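Local coordinates for protein DNA-(apurinic or apyrimidinic site) endonuclease 2 (Xenopus laevis, PDB 6WCD) that acts as a 3'-5' exonuclease and weak apurinic/apyrimidinic endonuclease in DNA repair, here represented by its catalytic domain, at residues 105-116 against 153-163; 117-125 against 135-144. All coordinates share one frame; numbering follows the deposited sequence.

Interaction 1: residues 105-116 against 153-163; sequences FLEEELQSLDQE and RKTYKLRFYHL. With BU1 (1,4-butanediol), chain G.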
loop_
_atom_site.group_PDB
_atom_site.type_symbol
_atom_site.label_atom_id
_atom_site.label_comp_id
_atom_site.label_asym_id
_atom_site.label_seq_id
_atom_site.Cartn_x
_atom_site.Cartn_y
_atom_site.Cartn_z
ATOM N N PHE A 105 -1.743 22.597 -4.411
ATOM C CA PHE A 105 -3.067 22.004 -4.222
ATOM C C PHE A 105 -3.999 22.886 -3.372
ATOM O O PHE A 105 -3.688 23.183 -2.205
ATOM C CB PHE A 105 -2.942 20.657 -3.481
ATOM C CG PHE A 105 -2.055 19.629 -4.135
ATOM C CD1 PHE A 105 -0.702 19.630 -3.961
ATOM C CD2 PHE A 105 -2.632 18.551 -4.836
ATOM C CE1 PHE A 105 0.101 18.616 -4.523
ATOM C CE2 PHE A 105 -1.853 17.596 -5.413
ATOM C CZ PHE A 105 -0.508 17.600 -5.254
ATOM N N LEU A 106 -5.200 23.181 -3.882
ATOM C CA LEU A 106 -6.247 23.738 -3.023
ATOM C C LEU A 106 -6.568 22.768 -1.895
ATOM O O LEU A 106 -6.506 21.562 -2.074
ATOM C CB LEU A 106 -7.551 23.976 -3.816
ATOM C CG LEU A 106 -7.717 24.881 -5.032
ATOM C CD1 LEU A 106 -9.106 24.691 -5.682
ATOM C CD2 LEU A 106 -7.576 26.306 -4.655
ATOM N N GLU A 107 -6.981 23.288 -0.731
ATOM C CA GLU A 107 -7.451 22.410 0.335
ATOM C C GLU A 107 -8.593 21.532 -0.123
ATOM O O GLU A 107 -8.674 20.357 0.264
ATOM C CB GLU A 107 -7.969 23.196 1.534
ATOM C CG GLU A 107 -7.134 24.292 1.993
ATOM C CD GLU A 107 -7.916 25.152 2.915
ATOM O OE1 GLU A 107 -8.664 24.633 3.790
ATOM O OE2 GLU A 107 -7.811 26.350 2.708
ATOM N N GLU A 108 -9.515 22.084 -0.905
ATOM C CA GLU A 108 -10.621 21.232 -1.305
ATOM C C GLU A 108 -10.129 20.118 -2.217
ATOM O O GLU A 108 -10.670 19.016 -2.182
ATOM C CB GLU A 108 -11.709 22.017 -1.947
ATOM C CG GLU A 108 -12.176 23.023 -0.960
ATOM C CD GLU A 108 -13.561 23.415 -1.196
ATOM O OE1 GLU A 108 -14.038 23.170 -2.327
ATOM O OE2 GLU A 108 -14.160 23.932 -0.228
ATOM N N GLU A 109 -9.074 20.371 -2.985
ATOM C CA GLU A 109 -8.494 19.257 -3.744
ATOM C C GLU A 109 -7.840 18.231 -2.823
ATOM O O GLU A 109 -7.898 17.002 -3.058
ATOM C CB GLU A 109 -7.496 19.787 -4.764
ATOM C CG GLU A 109 -7.038 18.662 -5.688
ATOM C CD GLU A 109 -5.915 19.070 -6.605
ATOM O OE1 GLU A 109 -5.404 20.205 -6.526
ATOM O OE2 GLU A 109 -5.499 18.150 -7.364
ATOM N N LEU A 110 -7.134 18.676 -1.769
ATOM C CA LEU A 110 -6.596 17.723 -0.836
ATOM C C LEU A 110 -7.693 16.849 -0.223
ATOM O O LEU A 110 -7.506 15.636 -0.042
ATOM C CB LEU A 110 -5.814 18.427 0.270
ATOM C CG LEU A 110 -4.546 19.141 -0.219
ATOM C CD1 LEU A 110 -3.907 19.846 0.979
ATOM C CD2 LEU A 110 -3.533 18.201 -0.884
ATOM N N GLN A 111 -8.840 17.450 0.104
ATOM C CA GLN A 111 -9.905 16.637 0.672
ATOM C C GLN A 111 -10.358 15.596 -0.335
ATOM O O GLN A 111 -10.562 14.428 -0.001
ATOM C CB GLN A 111 -11.090 17.517 1.101
ATOM C CG GLN A 111 -12.199 16.730 1.778
ATOM C CD GLN A 111 -12.884 17.512 2.884
ATOM O OE1 GLN A 111 -12.626 18.704 3.075
ATOM N NE2 GLN A 111 -13.760 16.840 3.626
ATOM N N SER A 112 -10.490 16.013 -1.582
ATOM C CA SER A 112 -10.941 15.080 -2.614
ATOM C C SER A 112 -9.975 13.947 -2.817
ATOM O O SER A 112 -10.393 12.805 -3.031
ATOM C CB SER A 112 -11.121 15.793 -3.930
ATOM O OG SER A 112 -12.181 16.703 -3.837
ATOM N N LEU A 113 -8.664 14.240 -2.766
ATOM C CA LEU A 113 -7.658 13.212 -2.970
ATOM C C LEU A 113 -7.588 12.254 -1.810
ATOM O O LEU A 113 -7.111 11.129 -1.980
ATOM C CB LEU A 113 -6.298 13.880 -3.223
ATOM C CG LEU A 113 -6.138 14.591 -4.532
ATOM C CD1 LEU A 113 -4.968 15.537 -4.575
ATOM C CD2 LEU A 113 -6.051 13.528 -5.666
ATOM N N ASP A 114 -8.001 12.670 -0.597
ATOM C CA ASP A 114 -7.912 11.841 0.582
ATOM C C ASP A 114 -9.222 11.199 1.035
ATOM O O ASP A 114 -9.186 10.304 1.886
ATOM C CB ASP A 114 -7.335 12.659 1.753
ATOM C CG ASP A 114 -5.858 12.484 1.886
ATOM O OD1 ASP A 114 -5.250 11.668 1.145
ATOM O OD2 ASP A 114 -5.305 13.163 2.790
ATOM N N GLN A 115 -10.349 11.509 0.394
ATOM C CA GLN A 115 -11.627 11.030 0.900
ATOM C C GLN A 115 -12.072 9.694 0.318
ATOM O O GLN A 115 -13.212 9.289 0.564
ATOM C CB GLN A 115 -12.719 12.076 0.640
ATOM C CG GLN A 115 -13.056 12.236 -0.798
ATOM C CD GLN A 115 -14.135 13.276 -1.059
ATOM O OE1 GLN A 115 -14.628 13.944 -0.140
ATOM N NE2 GLN A 115 -14.489 13.446 -2.327
ATOM N N GLU A 116 -11.267 9.028 -0.486
ATOM C CA GLU A 116 -11.690 7.789 -1.118
ATOM C C GLU A 116 -11.046 6.547 -0.499
ATOM O O GLU A 116 -11.125 5.457 -1.066
ATOM C CB GLU A 116 -11.394 7.824 -2.625
ATOM C CG GLU A 116 -12.187 8.886 -3.345
ATOM C CD GLU A 116 -12.080 8.854 -4.875
ATOM O OE1 GLU A 116 -11.418 7.944 -5.476
ATOM O OE2 GLU A 116 -12.667 9.800 -5.499
ATOM N N ARG A 153 -11.062 11.936 -14.030
ATOM C CA ARG A 153 -10.410 10.966 -13.213
ATOM C C ARG A 153 -8.956 10.689 -13.625
ATOM O O ARG A 153 -8.168 10.309 -12.784
ATOM C CB ARG A 153 -11.210 9.635 -13.218
ATOM C CG ARG A 153 -12.586 9.798 -12.612
ATOM C CD ARG A 153 -12.539 10.199 -11.115
ATOM N NE ARG A 153 -11.988 9.101 -10.319
ATOM C CZ ARG A 153 -11.864 9.126 -8.982
ATOM N NH1 ARG A 153 -12.239 10.202 -8.313
ATOM N NH2 ARG A 153 -11.385 8.063 -8.337
ATOM N N LYS A 154 -8.616 10.996 -14.905
ATOM C CA LYS A 154 -7.207 10.916 -15.274
ATOM C C LYS A 154 -6.397 11.985 -14.544
ATOM O O LYS A 154 -5.321 11.718 -14.029
ATOM C CB LYS A 154 -7.037 11.046 -16.777
ATOM C CG LYS A 154 -5.610 10.824 -17.229
ATOM C CD LYS A 154 -5.482 11.115 -18.738
ATOM C CE LYS A 154 -4.028 11.039 -19.190
ATOM N NZ LYS A 154 -3.863 11.168 -20.671
ATOM N N THR A 155 -6.973 13.183 -14.462
ATOM C CA THR A 155 -6.316 14.252 -13.709
ATOM C C THR A 155 -6.215 13.902 -12.243
ATOM O O THR A 155 -5.153 14.043 -11.625
ATOM C CB THR A 155 -7.128 15.534 -13.853
ATOM O OG1 THR A 155 -7.316 15.850 -15.236
ATOM C CG2 THR A 155 -6.416 16.690 -13.192
ATOM N N TYR A 156 -7.290 13.352 -11.682
ATOM C CA TYR A 156 -7.259 12.909 -10.290
ATOM C C TYR A 156 -6.120 11.936 -10.034
ATOM O O TYR A 156 -5.411 12.026 -9.051
ATOM C CB TYR A 156 -8.643 12.304 -9.955
ATOM C CG TYR A 156 -8.874 11.838 -8.547
ATOM C CD1 TYR A 156 -9.270 12.724 -7.575
ATOM C CD2 TYR A 156 -8.734 10.528 -8.193
ATOM C CE1 TYR A 156 -9.450 12.313 -6.263
ATOM C CE2 TYR A 156 -8.911 10.093 -6.868
ATOM C CZ TYR A 156 -9.337 11.037 -5.937
ATOM O OH TYR A 156 -9.519 10.622 -4.614
ATOM N N LYS A 157 -5.942 10.959 -10.936
ATOM C CA LYS A 157 -4.916 9.952 -10.756
ATOM C C LYS A 157 -3.509 10.583 -10.731
ATOM O O LYS A 157 -2.673 10.238 -9.875
ATOM C CB LYS A 157 -5.040 8.914 -11.893
ATOM C CG LYS A 157 -3.999 7.791 -11.771
ATOM C CD LYS A 157 -4.105 6.840 -12.983
ATOM C CE LYS A 157 -3.164 5.645 -12.731
ATOM N NZ LYS A 157 -3.147 4.686 -13.862
ATOM N N LEU A 158 -3.261 11.504 -11.677
ATOM C CA LEU A 158 -1.931 12.119 -11.766
ATOM C C LEU A 158 -1.686 13.019 -10.551
ATOM O O LEU A 158 -0.575 13.051 -10.020
ATOM C CB LEU A 158 -1.789 12.872 -13.077
ATOM C CG LEU A 158 -1.942 11.971 -14.324
ATOM C CD1 LEU A 158 -1.983 12.797 -15.594
ATOM C CD2 LEU A 158 -0.773 11.015 -14.387
ATOM N N ARG A 159 -2.735 13.721 -10.099
ATOM C CA ARG A 159 -2.594 14.534 -8.881
ATOM C C ARG A 159 -2.382 13.692 -7.649
ATOM O O ARG A 159 -1.610 14.067 -6.765
ATOM C CB ARG A 159 -3.796 15.448 -8.759
ATOM C CG ARG A 159 -3.883 16.490 -9.894
ATOM C CD ARG A 159 -2.794 17.495 -9.808
ATOM N NE ARG A 159 -3.136 18.481 -8.792
ATOM C CZ ARG A 159 -2.476 19.606 -8.621
ATOM N NH1 ARG A 159 -1.365 19.820 -9.309
ATOM N NH2 ARG A 159 -2.943 20.513 -7.767
ATOM N N PHE A 160 -2.992 12.501 -7.586
ATOM C CA PHE A 160 -2.740 11.580 -6.484
ATOM C C PHE A 160 -1.291 11.133 -6.456
ATOM O O PHE A 160 -0.672 11.118 -5.409
ATOM C CB PHE A 160 -3.685 10.390 -6.595
ATOM C CG PHE A 160 -3.664 9.476 -5.422
ATOM C CD1 PHE A 160 -2.797 8.398 -5.361
ATOM C CD2 PHE A 160 -4.526 9.674 -4.363
ATOM C CE1 PHE A 160 -2.794 7.544 -4.236
ATOM C CE2 PHE A 160 -4.518 8.829 -3.244
ATOM C CZ PHE A 160 -3.657 7.775 -3.201
ATOM N N TYR A 161 -0.739 10.790 -7.629
ATOM C CA TYR A 161 0.667 10.460 -7.715
ATOM C C TYR A 161 1.551 11.608 -7.231
ATOM O O TYR A 161 2.520 11.364 -6.502
ATOM C CB TYR A 161 1.025 10.152 -9.149
ATOM C CG TYR A 161 0.587 8.819 -9.711
ATOM C CD1 TYR A 161 0.356 7.726 -8.924
ATOM C CD2 TYR A 161 0.524 8.653 -11.082
ATOM C CE1 TYR A 161 0.023 6.486 -9.504
ATOM C CE2 TYR A 161 0.206 7.408 -11.662
ATOM C CZ TYR A 161 -0.027 6.338 -10.846
ATOM O OH TYR A 161 -0.316 5.086 -11.464
ATOM N N HIS A 162 1.206 12.844 -7.603
ATOM C CA HIS A 162 2.041 13.966 -7.182
ATOM C C HIS A 162 1.940 14.161 -5.677
ATOM O O HIS A 162 2.959 14.393 -5.007
ATOM C CB HIS A 162 1.592 15.219 -7.934
ATOM C CG HIS A 162 2.430 16.426 -7.674
ATOM N ND1 HIS A 162 3.798 16.435 -7.823
ATOM C CD2 HIS A 162 2.080 17.691 -7.333
ATOM C CE1 HIS A 162 4.262 17.644 -7.547
ATOM N NE2 HIS A 162 3.239 18.423 -7.245
ATOM N N LEU A 163 0.758 14.001 -5.118
ATOM C CA LEU A 163 0.631 14.081 -3.656
ATOM C C LEU A 163 1.394 12.961 -2.945
ATOM O O LEU A 163 2.029 13.188 -1.896
ATOM C CB LEU A 163 -0.855 14.051 -3.266
ATOM C CG LEU A 163 -1.198 14.171 -1.765
ATOM C CD1 LEU A 163 -0.713 15.515 -1.300
ATOM C CD2 LEU A 163 -2.722 14.022 -1.599
HETATM C C1 BU1 G . -1.506 3.843 -16.383
HETATM C C2 BU1 G . -0.779 5.188 -16.233
HETATM C C3 BU1 G . -1.735 6.346 -15.917
HETATM C C4 BU1 G . -1.632 7.466 -16.960
HETATM O O5 BU1 G . -0.789 3.011 -17.268
HETATM O O6 BU1 G . -2.921 7.976 -17.196
#
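Leu113 of helix 107-114 lodges among Tyr156, Arg159, Phe160 and Leu163, a knob-into-hole contact between helices 107-114 and 153-163, whose axes in these segments approach to 10.5 Å at 95°, on the outside of the DNase I-like nuclease domain. Methyl CD2 of Leu113 lies over one face of the Tyr156 ring, 4.0 Å from its centroid, while the guanidinium of Arg153 covers the opposite face. With CG of Tyr156 anti to the backbone N (chi1 -177°), the phenol reaches across to the C-terminal part of helix 107-114, and its OH donates to Ser112 O at 2.8 Å. Leu163 completes the apolar floor, its CD1 meeting Leu110 CD2 and its CD2 meeting Leu113 CB.

Two ion pairs flank this core. Arg159 grips Glu109 side-on: NE reaches OE2 and NH2 reaches OE1, each at 2.8 Å and each on a syn lone pair, the two flat groups being nearly coplanar. One face of the same guanidinium lies over the Phe105 ring in an off-centre cation-pi contact, CZ to centroid 4.2 Å; Leu163 CD1 covers the ring's other face. A methionine in place of Arg159 would probably leave the Glu109 carboxylate without its paired charge and that face of Phe105 without its cationic partner. Arg153 instead holds Glu116 end-on, NH2 to OE1 and NH1 to OE2, both at 2.9 Å; Glu116 OE1 is shared with Arg118.

Nearly coplanar, two-pronged pairing should restrict the rotation of both carboxylates, and the second partner of Glu116 is likely to favour its charged form. The contact thus combines an apolar knob with directional ionic bonds that probably resist sliding of one helix over the other.

Interaction 2: residues 117-125 against 135-144; sequences GRAVLTQHR and TLTVINVYCP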
loop_
_atom_site.group_PDB
_atom_site.type_symbol
_atom_site.label_atom_id
_atom_site.label_comp_id
_atom_site.label_asym_id
_atom_site.label_seq_id
_atom_site.Cartn_x
_atom_site.Cartn_y
_atom_site.Cartn_z
ATOM N N GLY A 117 -10.468 6.683 0.677
ATOM C CA GLY A 117 -9.925 5.510 1.358
ATOM C C GLY A 117 -8.755 4.873 0.644
ATOM O O GLY A 117 -8.683 3.646 0.538
ATOM N N ARG A 118 -7.852 5.684 0.112
ATOM C CA ARG A 118 -6.785 5.166 -0.726
ATOM C C ARG A 118 -5.400 5.143 -0.114
ATOM O O ARG A 118 -4.449 4.716 -0.770
ATOM C CB ARG A 118 -6.721 6.005 -2.009
ATOM C CG ARG A 118 -7.970 5.851 -2.868
ATOM C CD ARG A 118 -7.860 6.618 -4.196
ATOM N NE ARG A 118 -9.063 6.377 -4.959
ATOM C CZ ARG A 118 -9.351 5.264 -5.607
ATOM N NH1 ARG A 118 -10.522 5.103 -6.180
ATOM N NH2 ARG A 118 -8.435 4.325 -5.729
ATOM N N ALA A 119 -5.224 5.606 1.104
ATOM C CA ALA A 119 -3.907 5.581 1.727
ATOM C C ALA A 119 -4.002 5.467 3.241
ATOM O O ALA A 119 -4.841 6.125 3.877
ATOM C CB ALA A 119 -3.116 6.832 1.390
ATOM N N VAL A 120 -3.147 4.663 3.825
ATOM C CA VAL A 120 -2.985 4.603 5.269
ATOM C C VAL A 120 -1.487 4.475 5.533
ATOM O O VAL A 120 -0.762 3.783 4.801
ATOM C CB VAL A 120 -3.843 3.488 5.911
ATOM C CG1 VAL A 120 -3.407 2.154 5.519
ATOM C CG2 VAL A 120 -3.883 3.643 7.445
ATOM N N LEU A 121 -1.035 5.212 6.514
ATOM C CA LEU A 121 0.378 5.266 6.908
ATOM C C LEU A 121 0.544 4.725 8.312
ATOM O O LEU A 121 -0.200 5.099 9.228
ATOM C CB LEU A 121 0.943 6.685 6.883
ATOM C CG LEU A 121 1.145 7.246 5.472
ATOM C CD1 LEU A 121 -0.128 7.519 4.750
ATOM C CD2 LEU A 121 2.022 8.503 5.564
ATOM N N THR A 122 1.543 3.843 8.490
ATOM C CA THR A 122 1.891 3.345 9.823
ATOM C C THR A 122 3.390 3.550 10.009
ATOM O O THR A 122 4.156 3.435 9.051
ATOM C CB THR A 122 1.481 1.875 10.025
ATOM O OG1 THR A 122 2.017 1.029 9.021
ATOM C CG2 THR A 122 -0.043 1.655 10.051
ATOM N N GLN A 123 3.789 3.916 11.222
ATOM C CA GLN A 123 5.188 4.195 11.493
ATOM C C GLN A 123 5.665 3.265 12.587
ATOM O O GLN A 123 5.040 3.167 13.638
ATOM C CB GLN A 123 5.347 5.665 11.872
ATOM C CG GLN A 123 6.733 6.153 11.974
ATOM C CD GLN A 123 6.737 7.668 12.063
ATOM O OE1 GLN A 123 6.583 8.224 13.151
ATOM N NE2 GLN A 123 6.872 8.336 10.923
ATOM N N HIS A 124 6.801 2.606 12.324
ATOM C CA HIS A 124 7.312 1.492 13.103
ATOM C C HIS A 124 8.752 1.797 13.484
ATOM O O HIS A 124 9.562 2.154 12.626
ATOM C CB HIS A 124 7.271 0.207 12.259
ATOM C CG HIS A 124 5.929 -0.074 11.650
ATOM N ND1 HIS A 124 4.996 -0.892 12.239
ATOM C CD2 HIS A 124 5.345 0.418 10.529
ATOM C CE1 HIS A 124 3.891 -0.887 11.502
ATOM N NE2 HIS A 124 4.077 -0.116 10.461
ATOM N N ARG A 125 9.128 1.552 14.719
ATOM C CA ARG A 125 10.553 1.627 15.031
ATOM C C ARG A 125 11.201 0.293 14.669
ATOM O O ARG A 125 10.607 -0.778 14.856
ATOM C CB ARG A 125 10.754 1.928 16.497
ATOM C CG ARG A 125 10.301 3.332 16.888
ATOM C CD ARG A 125 11.198 4.452 16.269
ATOM N NE ARG A 125 12.273 4.857 17.186
ATOM C CZ ARG A 125 13.256 5.713 16.901
ATOM N NH1 ARG A 125 14.157 6.010 17.826
ATOM N NH2 ARG A 125 13.363 6.271 15.708
ATOM N N THR A 135 13.270 4.897 12.342
ATOM C CA THR A 135 11.860 4.846 12.028
ATOM C C THR A 135 11.668 4.288 10.628
ATOM O O THR A 135 12.447 4.615 9.713
ATOM C CB THR A 135 11.265 6.256 12.129
ATOM O OG1 THR A 135 11.472 6.751 13.455
ATOM C CG2 THR A 135 9.800 6.255 11.789
ATOM N N LEU A 136 10.647 3.455 10.455
ATOM C CA LEU A 136 10.200 2.979 9.144
ATOM C C LEU A 136 8.747 3.373 8.981
ATOM O O LEU A 136 7.888 2.965 9.779
ATOM C CB LEU A 136 10.327 1.480 9.065
ATOM C CG LEU A 136 9.725 0.829 7.858
ATOM C CD1 LEU A 136 10.470 1.227 6.597
ATOM C CD2 LEU A 136 9.764 -0.706 7.980
ATOM N N THR A 137 8.459 4.167 7.953
ATOM C CA THR A 137 7.089 4.524 7.651
ATOM C C THR A 137 6.613 3.721 6.460
ATOM O O THR A 137 7.269 3.714 5.414
ATOM C CB THR A 137 6.967 6.019 7.377
ATOM O OG1 THR A 137 7.415 6.754 8.511
ATOM C CG2 THR A 137 5.506 6.410 7.177
ATOM N N VAL A 138 5.480 3.028 6.611
ATOM C CA VAL A 138 4.846 2.216 5.593
ATOM C C VAL A 138 3.639 2.964 5.050
ATOM O O VAL A 138 2.711 3.305 5.806
ATOM C CB VAL A 138 4.441 0.857 6.194
ATOM C CG1 VAL A 138 3.687 0.052 5.205
ATOM C CG2 VAL A 138 5.647 0.114 6.700
ATOM N N ILE A 139 3.653 3.261 3.749
ATOM C CA ILE A 139 2.597 3.979 3.084
ATOM C C ILE A 139 1.888 2.998 2.179
ATOM O O ILE A 139 2.457 2.587 1.173
ATOM C CB ILE A 139 3.164 5.131 2.268
ATOM C CG1 ILE A 139 4.075 5.999 3.136
ATOM C CG2 ILE A 139 2.039 5.964 1.663
ATOM C CD1 ILE A 139 4.678 7.229 2.406
ATOM N N ASN A 140 0.662 2.652 2.530
ATOM C CA ASN A 140 -0.142 1.614 1.873
ATOM C C ASN A 140 -1.148 2.338 0.976
ATOM O O ASN A 140 -2.014 3.062 1.488
ATOM C CB ASN A 140 -0.829 0.782 2.954
ATOM C CG ASN A 140 -1.836 -0.199 2.430
ATOM O OD1 ASN A 140 -1.944 -0.374 1.223
ATOM N ND2 ASN A 140 -2.583 -0.828 3.328
ATOM N N VAL A 141 -1.036 2.180 -0.353
ATOM C CA VAL A 141 -1.829 2.981 -1.311
ATOM C C VAL A 141 -2.589 2.136 -2.300
ATOM O O VAL A 141 -2.124 1.077 -2.760
ATOM C CB VAL A 141 -0.977 4.005 -2.075
ATOM C CG1 VAL A 141 -0.366 4.993 -1.147
ATOM C CG2 VAL A 141 0.159 3.342 -2.878
ATOM N N TYR A 142 -3.803 2.594 -2.653
ATOM C CA TYR A 142 -4.625 2.060 -3.732
ATOM C C TYR A 142 -4.840 3.200 -4.705
ATOM O O TYR A 142 -5.731 4.012 -4.503
ATOM C CB TYR A 142 -5.948 1.490 -3.198
ATOM C CG TYR A 142 -6.920 0.956 -4.233
ATOM C CD1 TYR A 142 -6.493 0.182 -5.291
ATOM C CD2 TYR A 142 -8.267 1.247 -4.170
ATOM C CE1 TYR A 142 -7.380 -0.291 -6.267
ATOM C CE2 TYR A 142 -9.152 0.783 -5.114
ATOM C CZ TYR A 142 -8.714 0.009 -6.162
ATOM O OH TYR A 142 -9.611 -0.444 -7.117
ATOM N N CYS A 143 -4.031 3.275 -5.743
ATOM C CA CYS A 143 -4.051 4.440 -6.625
ATOM C C CYS A 143 -5.303 4.386 -7.507
ATOM O O CYS A 143 -5.851 3.313 -7.794
ATOM C CB CYS A 143 -2.769 4.466 -7.428
ATOM S SG CYS A 143 -1.295 4.823 -6.379
ATOM N N PRO A 144 -5.805 5.545 -7.916
ATOM C CA PRO A 144 -6.998 5.601 -8.741
ATOM C C PRO A 144 -6.749 5.156 -10.167
ATOM O O PRO A 144 -5.614 4.884 -10.597
ATOM C CB PRO A 144 -7.363 7.094 -8.739
ATOM C CG PRO A 144 -6.438 7.753 -7.779
ATOM C CD PRO A 144 -5.330 6.888 -7.513
HETATM O O HOH W 1 0.463 1.276 6.520
#
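In the modelled conformer, one of two, Thr135 OG1 accepts a bond from Arg125 NH2 (3.0 Å) where the antiparallel pairing of strands 119-127 and 133-142 begins along this segment; Arg125 NE turns to Glu133. At Leu136 the backbone exchanges two hydrogen bonds with His124. Thr137 stands on the other face, its OG1 taking a nearly straight bond from Gln123 NE2 (2.9 Å, 173°), with the hydroxyl in the plane of the amide.

Val138 repeats the paired backbone bonds with Thr122. Its CG2 approaches His124 CD2 at 3.9 Å, and a water donates to its carbonyl while also bonding Thr122 OG1. That hydroxyl sits between the backbone N and carbonyl carbon (chi1 55°), a setting from which it also meets His124 NE2 at 2.8 Å. Ile139 and Leu121 then run alongside each other from neighbouring strands, with CG1 of Ile139 3.9 Å from CG of Leu121.

Asn140 shares its backbone bonds with Val120 and turns its amide to Gln33 and Thr70. Val141 pairs with Ala119, CG1 against CB. Next, Tyr142 N donates to Arg118 O, and its own carbonyl receives Arg118 NH2 (3.0 Å) from above the carbonyl plane, while Arg118 NE forms a salt bridge with Glu116. The extended arginine continues to Pro144, whose CA lies 3.6 Å above the guanidinium plane.

This is a regular antiparallel beta hairpin within a sheet of the DNase I-like fold. The strand end delivers Tyr142, probably an active-site residue as in relatives, to within about 4 Å of the bound magnesium ion, side chain to metal.

Following the chain from its N terminus, helix 107-114 leads, after a short connection, into strand 119-127, which turns back through strand 133-142; interaction 2 closes this short hairpin loop. The chain then enters helix 152-173, and interaction 1 closes a wider loop by bringing that helix against the first. The two contacts therefore nest rather than cross, the hairpin lying within the larger excursion, their centres about 16 Å apart. They also meet directly: Pro144 packs on Tyr156 and Phe160, and its carbonyl lies against Lys157 CE. The worked example illustrates how a helix pair and a hairpin are joined near the strand end that enters the active site.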